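Local coordinates for nitrosopumilus output domain-containing protein (Pyrococcus horikoshii, PDB 2P9X), which is of unknown function but binds zinc ions in the crystal and folds as an all-helical Nitrosopumilus output domain, at residues K3-L8 with G38-Y43. Sequence-based numbering, arbitrary orientation.
With ACT (acetate ion), chain E.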
ATOM      1  N   LYS A   3     -30.836   2.355  11.981  1.00 24.28           N
ATOM      2  CA  LYS A   3     -30.163   1.545  12.981  1.00 24.10           C
ATOM      3  C   LYS A   3     -29.008   0.775  12.337  1.00 23.20           C
ATOM      4  O   LYS A   3     -27.920   0.688  12.903  1.00 23.95           O
ATOM      5  CB  LYS A   3     -31.155   0.564  13.622  1.00 26.41           C
ATOM      6  CG  LYS A   3     -32.164   1.238  14.547  1.00 28.88           C
ATOM      7  CD  LYS A   3     -33.165   0.256  15.145  1.00 33.74           C
ATOM      8  CE  LYS A   3     -34.167  -0.234  14.113  1.00 36.82           C
ATOM      9  NZ  LYS A   3     -35.226  -1.076  14.747  1.00 40.00           N
ATOM     10  N   GLY A   4     -29.243   0.224  11.150  1.00 22.50           N
ATOM     11  CA  GLY A   4     -28.200  -0.536  10.478  1.00 21.87           C
ATOM     12  C   GLY A   4     -27.038   0.322  10.002  1.00 20.53           C
ATOM     13  O   GLY A   4     -25.874  -0.076  10.103  1.00 21.35           O
ATOM     14  N   ARG A   5     -27.349   1.506   9.487  1.00 20.17           N
ATOM     15  CA  ARG A   5     -26.315   2.413   8.994  1.00 21.19           C
ATOM     16  C   ARG A   5     -25.453   2.869  10.166  1.00 21.96           C
ATOM     17  O   ARG A   5     -24.229   2.959  10.057  1.00 22.52           O
ATOM     18  CB  ARG A   5     -26.973   3.613   8.311  1.00 20.20           C
ATOM     19  CG  ARG A   5     -26.026   4.593   7.602  1.00 20.17           C
ATOM     20  CD  ARG A   5     -26.870   5.548   6.757  1.00 19.65           C
ATOM     21  NE  ARG A   5     -26.114   6.441   5.879  1.00 21.92           N
ATOM     22  CZ  ARG A   5     -25.676   7.651   6.222  1.00 20.17           C
ATOM     23  NH1 ARG A   5     -25.901   8.122   7.438  1.00 22.30           N
ATOM     24  NH2 ARG A   5     -25.063   8.413   5.323  1.00 22.35           N
ATOM     25  N   ASP A   6     -26.101   3.160  11.288  1.00 20.83           N
ATOM     26  CA  ASP A   6     -25.399   3.599  12.491  1.00 23.02           C
ATOM     27  C   ASP A   6     -24.478   2.498  13.012  1.00 23.80           C
ATOM     28  O   ASP A   6     -23.299   2.733  13.268  1.00 24.55           O
ATOM     29  CB  ASP A   6     -26.423   3.997  13.562  1.00 26.38           C
ATOM     30  CG  ASP A   6     -25.777   4.400  14.873  1.00 31.73           C
ATOM     31  OD1 ASP A   6     -24.790   5.159  14.840  1.00 34.25           O
ATOM     32  OD2 ASP A   6     -26.271   3.969  15.933  1.00 35.16           O
ATOM     33  N   ILE A   7     -25.012   1.289  13.147  1.00 23.12           N
ATOM     34  CA  ILE A   7     -24.225   0.170  13.653  1.00 22.75           C
ATOM     35  C   ILE A   7     -23.048  -0.192  12.752  1.00 23.23           C
ATOM     36  O   ILE A   7     -21.942  -0.453  13.235  1.00 23.19           O
ATOM     37  CB  ILE A   7     -25.105  -1.074  13.862  1.00 24.69           C
ATOM     38  CG1 ILE A   7     -26.150  -0.785  14.942  1.00 27.01           C
ATOM     39  CG2 ILE A   7     -24.248  -2.254  14.280  1.00 26.24           C
ATOM     40  CD1 ILE A   7     -27.219  -1.859  15.062  1.00 29.29           C
ATOM     41  N   LEU A   8     -23.266  -0.209  11.443  1.00 21.69           N
ATOM     42  CA  LEU A   8     -22.162  -0.552  10.550  1.00 19.86           C
ATOM     43  C   LEU A   8     -21.083   0.525  10.578  1.00 20.38           C
ATOM     44  O   LEU A   8     -19.899   0.222  10.685  1.00 23.06           O
ATOM     45  CB  LEU A   8     -22.651  -0.744   9.113  1.00 21.52           C
ATOM     46  CG  LEU A   8     -21.532  -1.054   8.111  1.00 21.65           C
ATOM     47  CD1 LEU A   8     -20.753  -2.275   8.573  1.00 22.35           C
ATOM     48  CD2 LEU A   8     -22.121  -1.290   6.729  1.00 23.67           C
ATOM     49  N   GLY A  38     -17.959  10.281   3.664  1.00 22.97           N
ATOM     50  CA  GLY A  38     -17.376   9.833   4.917  1.00 22.29           C
ATOM     51  C   GLY A  38     -17.458   8.317   4.983  1.00 20.85           C
ATOM     52  O   GLY A  38     -17.815   7.668   3.993  1.00 21.63           O
ATOM     53  N   ILE A  39     -17.148   7.752   6.147  1.00 20.19           N
ATOM     54  CA  ILE A  39     -17.162   6.302   6.344  1.00 21.42           C
ATOM     55  C   ILE A  39     -18.544   5.691   6.146  1.00 19.67           C
ATOM     56  O   ILE A  39     -18.671   4.491   5.877  1.00 22.44           O
ATOM     57  CB  ILE A  39     -16.629   5.934   7.761  1.00 23.70           C
ATOM     58  CG1 ILE A  39     -15.159   6.341   7.880  1.00 27.00           C
ATOM     59  CG2 ILE A  39     -16.741   4.430   8.010  1.00 23.49           C
ATOM     60  CD1 ILE A  39     -14.248   5.587   6.943  1.00 30.07           C
ATOM     61  N   GLU A  40     -19.578   6.519   6.270  1.00 20.82           N
ATOM     62  CA  GLU A  40     -20.947   6.042   6.096  1.00 20.23           C
ATOM     63  C   GLU A  40     -21.163   5.514   4.676  1.00 22.33           C
ATOM     64  O   GLU A  40     -22.174   4.874   4.383  1.00 19.89           O
ATOM     65  CB  GLU A  40     -21.940   7.169   6.397  1.00 22.28           C
ATOM     66  CG  GLU A  40     -21.681   8.465   5.643  1.00 24.78           C
ATOM     67  CD  GLU A  40     -20.653   9.375   6.315  1.00 25.28           C
ATOM     68  OE1 GLU A  40     -19.952   8.925   7.247  1.00 27.45           O
ATOM     69  OE2 GLU A  40     -20.558  10.552   5.905  1.00 31.59           O
ATOM     70  N   LEU A  41     -20.212   5.792   3.788  1.00 20.16           N
ATOM     71  CA  LEU A  41     -20.292   5.321   2.410  1.00 21.13           C
ATOM     72  C   LEU A  41     -20.299   3.796   2.376  1.00 21.37           C
ATOM     73  O   LEU A  41     -20.815   3.191   1.435  1.00 22.59           O
ATOM     74  CB  LEU A  41     -19.090   5.830   1.605  1.00 21.91           C
ATOM     75  CG  LEU A  41     -19.030   5.400   0.136  1.00 24.12           C
ATOM     76  CD1 LEU A  41     -20.201   6.013  -0.626  1.00 25.03           C
ATOM     77  CD2 LEU A  41     -17.709   5.853  -0.477  1.00 24.25           C
ATOM     78  N   ALA A  42     -19.705   3.175   3.396  1.00 21.79           N
ATOM     79  CA  ALA A  42     -19.649   1.717   3.466  1.00 21.35           C
ATOM     80  C   ALA A  42     -21.059   1.138   3.440  1.00 21.41           C
ATOM     81  O   ALA A  42     -21.300   0.097   2.833  1.00 20.91           O
ATOM     82  CB  ALA A  42     -18.916   1.276   4.725  1.00 21.78           C
ATOM     83  N   TYR A  43     -21.987   1.825   4.093  1.00 22.05           N
ATOM     84  CA  TYR A  43     -23.378   1.385   4.119  1.00 22.68           C
ATOM     85  C   TYR A  43     -24.141   1.873   2.892  1.00 23.72           C
ATOM     86  O   TYR A  43     -24.884   1.109   2.270  1.00 23.66           O
ATOM     87  CB  TYR A  43     -24.076   1.893   5.386  1.00 24.23           C
ATOM     88  CG  TYR A  43     -25.551   1.540   5.454  1.00 25.61           C
ATOM     89  CD1 TYR A  43     -26.506   2.312   4.792  1.00 27.28           C
ATOM     90  CD2 TYR A  43     -25.984   0.426   6.167  1.00 27.57           C
ATOM     91  CE1 TYR A  43     -27.861   1.982   4.843  1.00 27.75           C
ATOM     92  CE2 TYR A  43     -27.335   0.087   6.224  1.00 28.58           C
ATOM     93  CZ  TYR A  43     -28.265   0.869   5.562  1.00 28.73           C
ATOM     94  OH  TYR A  43     -29.605   0.539   5.623  1.00 30.81           O
TER
HETATM   95  C   ACT E1001     -27.159   6.929  10.850  1.00 22.41           C
HETATM   96  O   ACT E1001     -27.508   6.923   9.651  1.00 23.47           O
HETATM   97  OXT ACT E1001     -27.950   6.875  11.819  1.00 21.78           O
HETATM   98  CH3 ACT E1001     -25.661   6.999  11.156  1.00 22.97           C
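Y43 lays one face of its ring against R5 near the N-terminus of helix 3-19, in an all-helical fold where the short helix 41-44, with a type I beta turn from G38 to L41 beside it, packs on that first helix. The tight part is a CH-pi contact: R5 CB stands 3.7 Å from the centre of the Y43 ring, only 8° off its normal. On the same residue CA approaches Y43 CD2 at 3.5 Å, so backbone and side chain together cover that face. G4 has no side chain, and its C atom lies 3.8 Å from Y43 CE2. At the ring's edge L8 CD2 reaches Y43 CB at 4.0 Å; L8 also packs on V90 and I93 of helix 86-97. Y43 CG lies anti to the backbone N, which carries the ring across helix 3-19 to where its OH hydrogen-bonds E99, also the acceptor for G4 N. With an alanine in place of Y43, the face over R5 CB would be gone, and E99 OE1 would probably lose its hydroxyl partner. The looser, polar side begins where the extended R5 chain runs past the ring toward E40. Its guanidinium stands almost perpendicular to the ring (86°) and makes a salt bridge through NE to D44. E40 offers CB and CG rather than its carboxylate, with CG 3.4 Å from R5 NH2, while OE2 stays 5.0 Å from that nitrogen. An acetate, probably from the crystallisation liquor, takes a nearly straight hydrogen bond (165°) from R5 NH1 to its O atom at 3.0 Å.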